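Local atomic coordinates of endo-1,4-beta-mannanase (Eisenia fetida, PDB entry 5Y6T), a protein that probably hydrolyses internal beta-1,4-mannosidic bonds in mannans, as an endo-acting glycoside hydrolase of family 5. Residues R232-Q237 with N242-N247; K210-I215 with V222-G227; G41-C46 with A50-I55; W314-G319 with N346-R351. All blocks are in the same frame, centred on the assembly; numbering follows the deposited sequence. Where two conformers were deposited one is given.

Interaction 1: residues R232-Q237 with N242-N247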
loop_
_atom_site.group_PDB
_atom_site.type_symbol
_atom_site.label_atom_id
_atom_site.label_comp_id
_atom_site.label_asym_id
_atom_site.label_seq_id
_atom_site.Cartn_x
_atom_site.Cartn_y
_atom_site.Cartn_z
ATOM N N ARG A 232 -10.942 8.696 -6.454
ATOM C CA ARG A 232 -11.472 8.693 -7.783
ATOM C C ARG A 232 -11.286 7.398 -8.544
ATOM O O ARG A 232 -11.974 7.167 -9.546
ATOM C CB ARG A 232 -10.861 9.819 -8.612
ATOM C CG ARG A 232 -11.083 11.227 -8.067
ATOM C CD ARG A 232 -10.432 12.162 -9.074
ATOM N NE ARG A 232 -10.327 13.552 -8.633
ATOM C CZ ARG A 232 -9.373 14.089 -7.867
ATOM N NH1 ARG A 232 -8.434 13.368 -7.272
ATOM N NH2 ARG A 232 -9.431 15.414 -7.638
ATOM N N ALA A 233 -10.336 6.542 -8.108
ATOM C CA ALA A 233 -10.132 5.252 -8.713
ATOM C C ALA A 233 -10.547 4.024 -7.888
ATOM O O ALA A 233 -10.288 2.876 -8.319
ATOM C CB ALA A 233 -8.661 5.139 -9.090
ATOM N N GLN A 234 -11.212 4.253 -6.742
ATOM C CA GLN A 234 -11.606 3.157 -5.876
ATOM C C GLN A 234 -13.011 3.279 -5.351
ATOM O O GLN A 234 -13.307 2.839 -4.259
ATOM C CB GLN A 234 -10.585 2.976 -4.768
ATOM C CG GLN A 234 -9.424 2.129 -5.239
ATOM C CD GLN A 234 -8.456 1.628 -4.174
ATOM O OE1 GLN A 234 -8.873 1.263 -3.108
ATOM N NE2 GLN A 234 -7.155 1.487 -4.543
ATOM N N THR A 235 -13.888 3.914 -6.138
ATOM C CA THR A 235 -15.320 3.871 -5.775
ATOM C C THR A 235 -16.109 3.988 -7.097
ATOM O O THR A 235 -15.682 4.768 -7.947
ATOM C CB THR A 235 -15.775 4.897 -4.703
ATOM O OG1 THR A 235 -17.149 4.710 -4.383
ATOM C CG2 THR A 235 -15.589 6.372 -5.115
ATOM N N ASP A 236 -17.252 3.301 -7.170
ATOM C CA ASP A 236 -18.230 3.525 -8.252
ATOM C C ASP A 236 -19.288 4.578 -7.864
ATOM O O ASP A 236 -20.218 4.871 -8.644
ATOM C CB ASP A 236 -18.827 2.161 -8.653
ATOM C CG ASP A 236 -17.791 1.282 -9.239
ATOM O OD1 ASP A 236 -17.168 1.773 -10.183
ATOM O OD2 ASP A 236 -17.572 0.157 -8.754
ATOM N N GLN A 237 -19.149 5.177 -6.687
ATOM C CA GLN A 237 -20.023 6.237 -6.238
ATOM C C GLN A 237 -19.368 7.592 -6.564
ATOM O O GLN A 237 -18.239 7.648 -7.061
ATOM C CB GLN A 237 -20.268 6.139 -4.732
ATOM C CG GLN A 237 -21.055 4.866 -4.323
ATOM C CD GLN A 237 -22.464 4.789 -4.879
ATOM O OE1 GLN A 237 -22.947 3.721 -5.312
ATOM N NE2 GLN A 237 -23.142 5.882 -4.832
ATOM N N ASN A 242 -14.290 2.410 -9.681
ATOM C CA ASN A 242 -13.390 1.523 -8.949
ATOM C C ASN A 242 -12.650 0.557 -9.875
ATOM O O ASN A 242 -13.230 -0.411 -10.407
ATOM C CB ASN A 242 -14.138 0.775 -7.840
ATOM C CG ASN A 242 -13.203 0.018 -6.920
ATOM O OD1 ASN A 242 -12.035 -0.175 -7.191
ATOM N ND2 ASN A 242 -13.730 -0.399 -5.793
ATOM N N TYR A 243 -11.389 0.866 -10.122
ATOM C CA TYR A 243 -10.587 0.152 -11.096
ATOM C C TYR A 243 -9.976 -1.104 -10.545
ATOM O O TYR A 243 -9.404 -1.872 -11.287
ATOM C CB TYR A 243 -9.518 1.073 -11.643
ATOM C CG TYR A 243 -10.095 2.123 -12.456
ATOM C CD1 TYR A 243 -10.442 1.900 -13.800
ATOM C CD2 TYR A 243 -10.297 3.401 -11.930
ATOM C CE1 TYR A 243 -11.019 2.896 -14.527
ATOM C CE2 TYR A 243 -10.893 4.429 -12.680
ATOM C CZ TYR A 243 -11.236 4.162 -14.008
ATOM O OH TYR A 243 -11.822 5.165 -14.761
ATOM N N TYR A 244 -10.165 -1.388 -9.255
ATOM C CA TYR A 244 -9.414 -2.498 -8.638
ATOM C C TYR A 244 -10.356 -3.509 -7.977
ATOM O O TYR A 244 -9.957 -4.289 -7.123
ATOM C CB TYR A 244 -8.360 -1.948 -7.620
ATOM C CG TYR A 244 -7.515 -0.884 -8.264
ATOM C CD1 TYR A 244 -6.523 -1.214 -9.119
ATOM C CD2 TYR A 244 -7.849 0.463 -8.144
ATOM C CE1 TYR A 244 -5.805 -0.253 -9.815
ATOM C CE2 TYR A 244 -7.094 1.424 -8.781
ATOM C CZ TYR A 244 -6.069 1.070 -9.617
ATOM O OH TYR A 244 -5.344 2.079 -10.291
ATOM N N THR A 245 -11.594 -3.517 -8.456
ATOM C CA THR A 245 -12.532 -4.567 -8.101
ATOM C C THR A 245 -12.061 -5.895 -8.622
ATOM O O THR A 245 -11.277 -5.968 -9.553
ATOM C CB THR A 245 -13.918 -4.297 -8.688
ATOM O OG1 THR A 245 -13.813 -4.296 -10.109
ATOM C CG2 THR A 245 -14.467 -2.934 -8.198
ATOM N N ASP A 246 -12.599 -6.976 -8.050
ATOM C CA ASP A 246 -12.278 -8.330 -8.524
ATOM C C ASP A 246 -12.583 -8.443 -9.995
ATOM O O ASP A 246 -11.769 -8.923 -10.765
ATOM C CB ASP A 246 -13.087 -9.391 -7.789
ATOM C CG ASP A 246 -12.808 -9.448 -6.315
ATOM O OD1 ASP A 246 -12.060 -8.653 -5.714
ATOM O OD2 ASP A 246 -13.321 -10.378 -5.703
ATOM N N ASN A 247 -13.738 -7.916 -10.410
ATOM C CA ASN A 247 -14.100 -8.070 -11.788
ATOM C C ASN A 247 -13.137 -7.309 -12.715
ATOM O O ASN A 247 -12.719 -7.898 -13.689
ATOM C CB ASN A 247 -15.524 -7.601 -12.054
ATOM C CG ASN A 247 -15.912 -7.790 -13.483
ATOM O OD1 ASN A 247 -16.211 -8.911 -13.912
ATOM N ND2 ASN A 247 -15.845 -6.717 -14.252
HETATM O O HOH W 1 -16.904 -0.377 -6.143
HETATM O O HOH W 2 -15.905 -0.778 -11.030
#
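Ala-233 meets Tyr-243 through backbone and side chain alike: Tyr-243 N donates to Ala-233 O at 2.9 Å, nearly straight (168° at the hydrogen) but from above the carbonyl plane, while Ala-233 CB lies 3.7 Å from Tyr-243 CD2. The same oxygen takes a CA-H...O contact from Asn-242 CA at 3.4 Å. Next, Gln-234 sets CG against the edge of the Tyr-244 ring, 3.7 Å from CD2; its amide is bonded elsewhere, to Gln-264, Ser-228 and Leu-226. The Asn-242 amide lies nearly parallel to it, 9° between planes. With CG anti to the backbone N (chi1 -171°), Asn-242 OD1 can accept from Tyr-244 N at 3.0 Å, an Asx turn. Asp-236 reaches back to receive Asn-242 N on OD1 at 3.0 Å, from above the carboxylate plane, and a water joins Asp-236 OD2 to Asn-242 ND2. Replacing Asn-242 by leucine would probably leave Tyr-244 N without its acceptor and that water without its amide donor. Directional polar bonds thus fix the course of the loop between strand 223-228 and helix 246-253, while Ala-233 CB and Gln-234 CG make the apolar touches.

Interaction 2: residues K210-I215 with V222-G227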
loop_
_atom_site.group_PDB
_atom_site.type_symbol
_atom_site.label_atom_id
_atom_site.label_comp_id
_atom_site.label_asym_id
_atom_site.label_seq_id
_atom_site.Cartn_x
_atom_site.Cartn_y
_atom_site.Cartn_z
ATOM N N LYS A 210 -1.910 -10.074 -11.933
ATOM C CA LYS A 210 -0.990 -11.223 -12.030
ATOM C C LYS A 210 -0.116 -11.353 -10.818
ATOM O O LYS A 210 0.111 -12.468 -10.322
ATOM C CB LYS A 210 -0.190 -11.249 -13.347
ATOM C CG LYS A 210 -1.076 -11.352 -14.587
ATOM C CD LYS A 210 -0.323 -11.156 -15.909
ATOM C CE LYS A 210 -1.198 -11.309 -17.169
ATOM N NZ LYS A 210 -1.634 -12.684 -17.485
ATOM N N GLN A 211 0.445 -10.239 -10.369
ATOM C CA GLN A 211 1.272 -10.290 -9.151
ATOM C C GLN A 211 0.497 -10.567 -7.882
ATOM O O GLN A 211 0.950 -11.331 -7.034
ATOM C CB GLN A 211 2.114 -9.043 -8.987
ATOM C CG GLN A 211 3.185 -8.949 -10.037
ATOM C CD GLN A 211 3.838 -7.600 -10.000
ATOM O OE1 GLN A 211 4.806 -7.381 -9.248
ATOM N NE2 GLN A 211 3.298 -6.659 -10.764
ATOM N N THR A 212 -0.733 -10.078 -7.816
ATOM C CA THR A 212 -1.573 -10.359 -6.658
ATOM C C THR A 212 -1.861 -11.868 -6.594
ATOM O O THR A 212 -1.775 -12.478 -5.524
ATOM C CB THR A 212 -2.855 -9.504 -6.632
ATOM O OG1 THR A 212 -2.524 -8.096 -6.494
ATOM C CG2 THR A 212 -3.730 -9.848 -5.468
ATOM N N ALA A 213 -2.202 -12.451 -7.738
ATOM C CA ALA A 213 -2.509 -13.864 -7.822
ATOM C C ALA A 213 -1.251 -14.639 -7.357
ATOM O O ALA A 213 -1.329 -15.606 -6.558
ATOM C CB ALA A 213 -2.821 -14.238 -9.260
ATOM N N ALA A 214 -0.070 -14.226 -7.881
ATOM C CA ALA A 214 1.154 -14.927 -7.559
ATOM C C ALA A 214 1.447 -14.858 -6.064
ATOM O O ALA A 214 1.817 -15.889 -5.480
ATOM C CB ALA A 214 2.363 -14.380 -8.333
ATOM N N ILE A 215 1.276 -13.674 -5.428
ATOM C CA ILE A 215 1.434 -13.567 -3.962
ATOM C C ILE A 215 0.496 -14.582 -3.198
ATOM O O ILE A 215 0.922 -15.252 -2.263
ATOM C CB ILE A 215 1.189 -12.105 -3.505
ATOM C CG1 ILE A 215 2.337 -11.227 -4.016
ATOM C CG2 ILE A 215 0.953 -12.063 -2.031
ATOM C CD1 ILE A 215 1.880 -9.731 -3.998
ATOM N N VAL A 222 -2.151 -14.546 3.108
ATOM C CA VAL A 222 -1.794 -13.154 3.265
ATOM C C VAL A 222 -2.780 -12.257 2.585
ATOM O O VAL A 222 -3.349 -12.588 1.521
ATOM C CB VAL A 222 -0.349 -12.851 2.810
ATOM C CG1 VAL A 222 -0.247 -12.920 1.311
ATOM C CG2 VAL A 222 0.122 -11.542 3.337
ATOM N N ILE A 223 -2.998 -11.092 3.153
ATOM C CA ILE A 223 -3.828 -10.123 2.448
ATOM C C ILE A 223 -3.010 -9.186 1.520
ATOM O O ILE A 223 -1.805 -8.971 1.691
ATOM C CB ILE A 223 -4.709 -9.337 3.412
ATOM C CG1 ILE A 223 -3.906 -8.274 3.980
ATOM C CG2 ILE A 223 -5.329 -10.210 4.479
ATOM C CD1 ILE A 223 -4.109 -7.044 3.196
ATOM N N VAL A 224 -3.672 -8.664 0.509
ATOM C CA VAL A 224 -3.068 -7.762 -0.455
ATOM C C VAL A 224 -3.958 -6.512 -0.521
ATOM O O VAL A 224 -5.189 -6.564 -0.393
ATOM C CB VAL A 224 -2.909 -8.441 -1.817
ATOM C CG1 VAL A 224 -2.414 -7.468 -2.865
ATOM C CG2 VAL A 224 -2.000 -9.670 -1.656
ATOM N N THR A 225 -3.301 -5.372 -0.675
ATOM C CA THR A 225 -4.014 -4.107 -0.874
ATOM C C THR A 225 -3.397 -3.410 -2.126
ATOM O O THR A 225 -2.477 -3.936 -2.775
ATOM C CB THR A 225 -4.024 -3.256 0.422
ATOM O OG1 THR A 225 -4.874 -2.079 0.229
ATOM C CG2 THR A 225 -2.586 -2.884 0.924
ATOM N N LEU A 226 -3.905 -2.208 -2.409
ATOM C CA LEU A 226 -3.504 -1.393 -3.546
ATOM C C LEU A 226 -3.926 0.038 -3.195
ATOM O O LEU A 226 -5.097 0.317 -2.954
ATOM C CB LEU A 226 -4.275 -1.937 -4.807
ATOM C CG LEU A 226 -3.908 -1.276 -6.146
ATOM C CD1 LEU A 226 -4.219 0.184 -6.328
ATOM C CD2 LEU A 226 -2.472 -1.551 -6.510
ATOM N N GLY A 227 -2.967 0.947 -3.064
ATOM C CA GLY A 227 -3.161 2.294 -2.608
ATOM C C GLY A 227 -3.384 3.243 -3.786
ATOM O O GLY A 227 -2.425 3.641 -4.463
HETATM O O HOH W 3 -1.835 -5.159 -5.150
#
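Val-224 divides its two methyl groups between Thr-212 and Ile-215, which stand one helical turn apart on helix 201-218. This is the packing of a (beta/alpha)8 barrel, the fold of glycoside hydrolase family 5: a helix on the outside laid against the strand that follows it in the chain, here strand 223-228. The nearest backbone approach, 6.9 Å from Thr-212 CA to Val-224 CA, leaves room for side chains alone, and no hydrogen bond runs directly across.

Ile-215 uses a single branch, CG2, which lies anti to its backbone N because chi1 of -69° turns CG1 the other way. That methyl sits 3.7 Å from Val-222 CG1 and 3.8 Å from Val-224 CG2, so it bridges two alternate residues of the strand side. Val-224 CG1 meets both branches of the threonine, Thr-212 CG2 at 3.8 Å and Thr-212 OG1 at 3.7 Å, and the side chains cross at a slant. Trp-162, on the adjacent strand 159-163, also packs on Ile-215 and Val-222.

The polar contacts are sparser. Thr-212 OG1 bonds mainly to Ile-208 O, one turn back on its own helix. A water donates to Thr-225 O at 2.7 Å and makes a second, weak bond to Thr-212 OG1 at 3.3 Å. Since the hydroxyl is occupied within the helix and the water link is weak on that side, the join between helix and strand rests mainly on the shape of the branched methyl groups.

Interaction 3: residues G41-C46 with A50-I55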
loop_
_atom_site.group_PDB
_atom_site.type_symbol
_atom_site.label_atom_id
_atom_site.label_comp_id
_atom_site.label_asym_id
_atom_site.label_seq_id
_atom_site.Cartn_x
_atom_site.Cartn_y
_atom_site.Cartn_z
ATOM N N GLY A 41 22.656 -6.006 0.306
ATOM C CA GLY A 41 23.332 -5.859 1.630
ATOM C C GLY A 41 23.150 -4.510 2.324
ATOM O O GLY A 41 23.856 -4.202 3.308
ATOM N N GLN A 42 22.117 -3.741 1.925
ATOM C CA GLN A 42 21.898 -2.419 2.425
ATOM C C GLN A 42 21.370 -2.410 3.839
ATOM O O GLN A 42 21.642 -1.516 4.598
ATOM C CB GLN A 42 20.993 -1.619 1.467
ATOM C CG GLN A 42 21.681 -1.354 0.158
ATOM C CD GLN A 42 23.072 -0.727 0.315
ATOM O OE1 GLN A 42 23.182 0.410 0.773
ATOM N NE2 GLN A 42 24.102 -1.475 -0.048
ATOM N N TYR A 43 20.575 -3.402 4.186
ATOM C CA TYR A 43 19.941 -3.390 5.468
ATOM C C TYR A 43 21.021 -3.576 6.539
ATOM O O TYR A 43 21.055 -2.830 7.521
ATOM C CB TYR A 43 18.872 -4.520 5.515
ATOM C CG TYR A 43 17.981 -4.482 6.723
ATOM C CD1 TYR A 43 16.785 -3.776 6.710
ATOM C CD2 TYR A 43 18.291 -5.187 7.879
ATOM C CE1 TYR A 43 15.965 -3.769 7.824
ATOM C CE2 TYR A 43 17.494 -5.135 8.993
ATOM C CZ TYR A 43 16.285 -4.460 8.933
ATOM O OH TYR A 43 15.456 -4.398 10.061
ATOM N N ASP A 44 21.892 -4.583 6.363
ATOM C CA ASP A 44 22.954 -4.777 7.359
ATOM C C ASP A 44 23.990 -3.658 7.350
ATOM O O ASP A 44 24.445 -3.294 8.427
ATOM C CB ASP A 44 23.707 -6.069 7.145
ATOM C CG ASP A 44 22.925 -7.257 7.507
ATOM O OD1 ASP A 44 22.005 -7.182 8.356
ATOM O OD2 ASP A 44 23.208 -8.270 6.873
ATOM N N CYS A 45 24.377 -3.136 6.171
ATOM C CA CYS A 45 25.432 -2.066 6.162
ATOM C C CYS A 45 24.919 -0.685 6.621
ATOM O O CYS A 45 25.608 0.054 7.334
ATOM C CB CYS A 45 26.087 -1.889 4.770
ATOM S SG CYS A 45 25.154 -1.042 3.450
ATOM N N CYS A 46 23.676 -0.359 6.271
ATOM C CA CYS A 46 23.313 1.041 6.088
ATOM C C CYS A 46 21.942 1.443 6.598
ATOM O O CYS A 46 21.812 2.438 7.299
ATOM C CB CYS A 46 23.427 1.381 4.588
ATOM S SG CYS A 46 25.079 0.963 3.980
ATOM N N ALA A 50 18.182 2.367 11.343
ATOM C CA ALA A 50 17.217 3.425 11.161
ATOM C C ALA A 50 15.805 2.835 10.993
ATOM O O ALA A 50 14.909 3.308 11.607
ATOM C CB ALA A 50 17.591 4.319 9.981
ATOM N N LEU A 51 15.673 1.771 10.231
ATOM C CA LEU A 51 14.372 1.150 9.915
ATOM C C LEU A 51 13.776 0.528 11.173
ATOM O O LEU A 51 12.594 0.696 11.473
ATOM C CB LEU A 51 14.480 0.166 8.780
ATOM C CG LEU A 51 14.738 0.798 7.372
ATOM C CD1 LEU A 51 15.183 -0.191 6.311
ATOM C CD2 LEU A 51 13.561 1.579 6.856
ATOM N N GLU A 52 14.602 -0.146 11.952
ATOM C CA GLU A 52 14.123 -0.747 13.192
ATOM C C GLU A 52 13.736 0.291 14.234
ATOM O O GLU A 52 12.805 0.065 14.966
ATOM C CB GLU A 52 15.160 -1.746 13.729
ATOM C CG GLU A 52 15.376 -2.897 12.752
ATOM C CD GLU A 52 16.493 -3.909 13.127
ATOM O OE1 GLU A 52 17.076 -3.803 14.223
ATOM O OE2 GLU A 52 16.735 -4.850 12.328
ATOM N N ASP A 53 14.455 1.417 14.280
ATOM C CA ASP A 53 14.131 2.514 15.128
ATOM C C ASP A 53 12.731 3.052 14.738
ATOM O O ASP A 53 11.962 3.416 15.622
ATOM C CB ASP A 53 15.224 3.586 15.033
ATOM C CG ASP A 53 15.032 4.738 15.979
ATOM O OD1 ASP A 53 15.013 4.525 17.190
ATOM O OD2 ASP A 53 14.852 5.848 15.486
ATOM N N TYR A 54 12.373 3.070 13.448
ATOM C CA TYR A 54 11.026 3.559 13.128
ATOM C C TYR A 54 9.980 2.658 13.748
ATOM O O TYR A 54 8.937 3.119 14.205
ATOM C CB TYR A 54 10.809 3.588 11.636
ATOM C CG TYR A 54 11.436 4.739 10.951
ATOM C CD1 TYR A 54 11.042 6.023 11.222
ATOM C CD2 TYR A 54 12.348 4.527 9.932
ATOM C CE1 TYR A 54 11.622 7.094 10.523
ATOM C CE2 TYR A 54 12.910 5.574 9.240
ATOM C CZ TYR A 54 12.538 6.837 9.543
ATOM O OH TYR A 54 13.105 7.818 8.803
ATOM N N ILE A 55 10.224 1.350 13.723
ATOM C CA ILE A 55 9.247 0.395 14.298
ATOM C C ILE A 55 9.041 0.669 15.763
ATOM O O ILE A 55 7.922 0.775 16.292
ATOM C CB ILE A 55 9.755 -1.030 14.171
ATOM C CG1 ILE A 55 9.737 -1.541 12.731
ATOM C CG2 ILE A 55 8.881 -1.971 14.969
ATOM C CD1 ILE A 55 10.443 -2.853 12.556
HETATM O O HOH W 4 20.647 2.722 9.806
#
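Tyr-43 CA and Leu-51 CA stand 8.4 Å apart, well short of the roughly 12 Å that eight residues of straight alpha-helix would span, so helix 42-60 bends sharply between its first turns and the rest. Two features mark the bend: a wider pi-type turn at 43-46, and a water that accepts from Ala-50 N at 2.9 Å and donates to Cys-46 O at 2.8 Å, standing where a direct backbone bond four residues apart would run. Cys-45 and Cys-46 are joined to each other as a vicinal disulfide in the same turn.

The side chains close the inner angle of this bend. In Tyr-43 a chi1 of -171° turns the ring away from its own backbone N and sends it across toward residues 51 and 52. Its OH donates to Glu-52 OE2 at 2.6 Å, a short bond taken on the anti lone pair of the carboxylate, with OE2 near the ring plane at its edge and the two planes 50° apart. Glu-52 CG is also close to the hydroxyl, 3.1 Å from Tyr-43 OH. Farther back on the ring, Tyr-43 CD1 touches Leu-51 CD1 at 3.9 Å, and Leu-51 continues onto Ile-68 of strand 65-72. Helix 95-108 packs on Tyr-43 through Asp-98, Gln-101 and Phe-102.

A phenylalanine at Tyr-43 would probably leave Glu-52 OE2 without its hydroxyl donor and its carboxylate freer to turn. In this beta-alpha-beta connection a short hydroxyl-to-carboxylate bond, probably to an ionised Glu-52, spans the bend, and the water satisfies the backbone N and O that the bend leaves apart.

Interaction 4: residues W314-G319 with N346-R351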
loop_
_atom_site.group_PDB
_atom_site.type_symbol
_atom_site.label_atom_id
_atom_site.label_comp_id
_atom_site.label_asym_id
_atom_site.label_seq_id
_atom_site.Cartn_x
_atom_site.Cartn_y
_atom_site.Cartn_z
ATOM N N TRP A 314 -11.296 10.828 12.327
ATOM C CA TRP A 314 -12.281 10.641 11.287
ATOM C C TRP A 314 -12.156 9.210 10.779
ATOM O O TRP A 314 -13.122 8.524 10.625
ATOM C CB TRP A 314 -12.056 11.633 10.165
ATOM C CG TRP A 314 -13.068 11.490 9.071
ATOM C CD1 TRP A 314 -12.979 10.751 7.942
ATOM C CD2 TRP A 314 -14.380 12.076 9.068
ATOM N NE1 TRP A 314 -14.167 10.796 7.239
ATOM C CE2 TRP A 314 -15.028 11.642 7.908
ATOM C CE3 TRP A 314 -15.066 12.946 9.969
ATOM C CZ2 TRP A 314 -16.359 12.068 7.557
ATOM C CZ3 TRP A 314 -16.375 13.356 9.639
ATOM C CH2 TRP A 314 -17.023 12.869 8.451
ATOM N N ALA A 315 -10.921 8.762 10.505
ATOM C CA ALA A 315 -10.724 7.428 9.943
ATOM C C ALA A 315 -11.314 6.359 10.881
ATOM O O ALA A 315 -11.985 5.428 10.465
ATOM C CB ALA A 315 -9.265 7.172 9.750
ATOM N N TYR A 316 -11.042 6.540 12.166
ATOM C CA TYR A 316 -11.422 5.588 13.216
ATOM C C TYR A 316 -12.927 5.519 13.409
ATOM O O TYR A 316 -13.490 4.443 13.651
ATOM C CB TYR A 316 -10.686 5.872 14.541
ATOM C CG TYR A 316 -10.943 4.792 15.551
ATOM C CD1 TYR A 316 -10.202 3.588 15.513
ATOM C CD2 TYR A 316 -11.879 4.953 16.513
ATOM C CE1 TYR A 316 -10.448 2.554 16.406
ATOM C CE2 TYR A 316 -12.117 3.952 17.444
ATOM C CZ TYR A 316 -11.416 2.735 17.373
ATOM O OH TYR A 316 -11.632 1.703 18.251
ATOM N N THR A 317 -13.577 6.668 13.309
ATOM C CA THR A 317 -14.970 6.760 13.697
ATOM C C THR A 317 -15.968 6.705 12.530
ATOM O O THR A 317 -17.143 6.555 12.765
ATOM C CB THR A 317 -15.213 8.068 14.462
ATOM O OG1 THR A 317 -14.892 9.198 13.648
ATOM C CG2 THR A 317 -14.397 8.088 15.758
ATOM N N GLN A 318 -15.486 6.848 11.312
ATOM C CA GLN A 318 -16.386 6.961 10.139
ATOM C C GLN A 318 -16.180 5.796 9.168
ATOM O O GLN A 318 -16.457 5.954 7.941
ATOM C CB GLN A 318 -16.107 8.308 9.465
ATOM C CG GLN A 318 -16.486 9.486 10.381
ATOM C CD GLN A 318 -17.975 9.509 10.682
ATOM O OE1 GLN A 318 -18.758 9.069 9.888
ATOM N NE2 GLN A 318 -18.360 10.058 11.850
ATOM N N GLY A 319 -15.761 4.645 9.679
ATOM C CA GLY A 319 -15.953 3.384 8.886
ATOM C C GLY A 319 -14.730 2.819 8.171
ATOM O O GLY A 319 -14.819 1.805 7.465
ATOM N N ASN A 346 -0.976 8.922 19.024
ATOM C CA ASN A 346 -1.322 9.049 20.425
ATOM C C ASN A 346 -2.820 9.079 20.650
ATOM O O ASN A 346 -3.351 8.440 21.554
ATOM C CB ASN A 346 -0.776 10.321 21.070
ATOM C CG ASN A 346 0.753 10.482 21.092
ATOM O OD1 ASN A 346 1.186 11.641 21.215
ATOM N ND2 ASN A 346 1.547 9.436 20.948
ATOM N N HIS A 347 -3.506 9.828 19.817
ATOM C CA HIS A 347 -4.953 9.974 19.938
ATOM C C HIS A 347 -5.739 8.660 19.866
ATOM O O HIS A 347 -6.743 8.481 20.576
ATOM C CB HIS A 347 -5.447 10.918 18.878
ATOM C CG HIS A 347 -6.934 11.084 18.869
ATOM N ND1 HIS A 347 -7.631 11.673 19.899
ATOM C CD2 HIS A 347 -7.864 10.701 17.949
ATOM C CE1 HIS A 347 -8.926 11.665 19.618
ATOM N NE2 HIS A 347 -9.101 11.064 18.447
ATOM N N LEU A 348 -5.305 7.723 19.030
ATOM C CA LEU A 348 -6.000 6.421 18.905
ATOM C C LEU A 348 -5.581 5.365 19.894
ATOM O O LEU A 348 -6.229 4.328 20.023
ATOM C CB LEU A 348 -5.937 5.839 17.485
ATOM C CG LEU A 348 -6.605 6.775 16.474
ATOM C CD1 LEU A 348 -6.576 6.102 15.132
ATOM C CD2 LEU A 348 -8.045 7.147 16.833
ATOM N N ARG A 349 -4.465 5.597 20.547
ATOM C CA ARG A 349 -3.911 4.583 21.476
ATOM C C ARG A 349 -5.006 4.188 22.490
ATOM O O ARG A 349 -5.748 5.047 23.041
ATOM C CB ARG A 349 -2.715 5.129 22.228
ATOM C CG ARG A 349 -2.017 4.022 23.013
ATOM C CD ARG A 349 -0.968 4.353 24.011
ATOM N NE ARG A 349 -0.342 5.641 23.903
ATOM C CZ ARG A 349 0.947 5.856 23.696
ATOM N NH1 ARG A 349 1.757 4.851 23.488
ATOM N NH2 ARG A 349 1.416 7.081 23.747
ATOM N N GLY A 350 -5.073 2.888 22.722
ATOM C CA GLY A 350 -5.975 2.358 23.765
ATOM C C GLY A 350 -7.430 2.265 23.334
ATOM O O GLY A 350 -8.240 1.797 24.104
ATOM N N ARG A 351 -7.804 2.741 22.140
ATOM C CA ARG A 351 -9.187 2.621 21.696
ATOM C C ARG A 351 -9.548 1.226 21.302
ATOM O O ARG A 351 -8.734 0.493 20.753
ATOM C CB ARG A 351 -9.489 3.609 20.586
ATOM C CG ARG A 351 -9.237 5.004 21.178
ATOM C CD ARG A 351 -9.850 6.139 20.489
ATOM N NE ARG A 351 -9.257 7.396 20.952
ATOM C CZ ARG A 351 -9.661 8.196 21.957
ATOM N NH1 ARG A 351 -10.707 7.929 22.725
ATOM N NH2 ARG A 351 -9.033 9.353 22.126
#
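Two neighbouring outer helices of the barrel, 308-317 and 338-348, come together near their C-terminal ends, where Tyr-316 packs on Leu-348 and Arg-351. Tyr-316 CB lies 3.7 Å from Leu-348 CD2, and the ring carbon CG is 3.9 Å from that same methyl; the two side chains run past each other in opposite directions. A chi1 of -173° swings the Tyr-316 ring off the far side of CA from its own N, over to the residues beyond the second helix, where its OH comes within 3.7 Å of Arg-351 CB. This last touch is apolar on the arginine side. The hydroxyl itself is bonded to Gly-358 O and Asp-353 N, in the small hairpin of strands 352-353 and 358-359.

Helix 338-348 ends in a type II beta turn from Leu-348 to Arg-351, closed by Arg-351 N donating to Leu-348 O at 3.1 Å, with Gly-350 at a positive phi of 79°. The turn brings the arginine back on its own helix end: NE and NH2 grip His-347 O side-on, at 2.8 Å from NE and 2.9 Å from NH2. Arg-351 CZ lies 4.2 Å above one face of the His-347 ring, displaced toward the rim. Held there, the guanidinium points away from Tyr-316 and leaves only the base of its chain to the tyrosine. On the barrel side, Phe-23 of strand 20-28 meets the Tyr-316 ring edge-to-face and also packs on Leu-348.

In the fold
All four contacts belong to one (beta/alpha)8 barrel, and only interactions 1 and 2 touch. Their centres are 16 Å apart, yet Gln-234 NE2 probably bonds to Leu-226 O at 2.9 Å and Tyr-244 CE1 packs on Leu-226 CD1 at 3.9 Å, coupling the loop after strand 223-228 to the strand itself. That loop follows the C-terminal end of a barrel strand, the side on which family 5 enzymes carry their active site. Interactions 3 and 4 lie on outer helices, with nearest atoms about 10 Å apart. Interactions 1 and 3 fall on opposite sides of the chain's centre, 36 Å between centres, while interactions 2 and 4 are separated by 27 Å between centres.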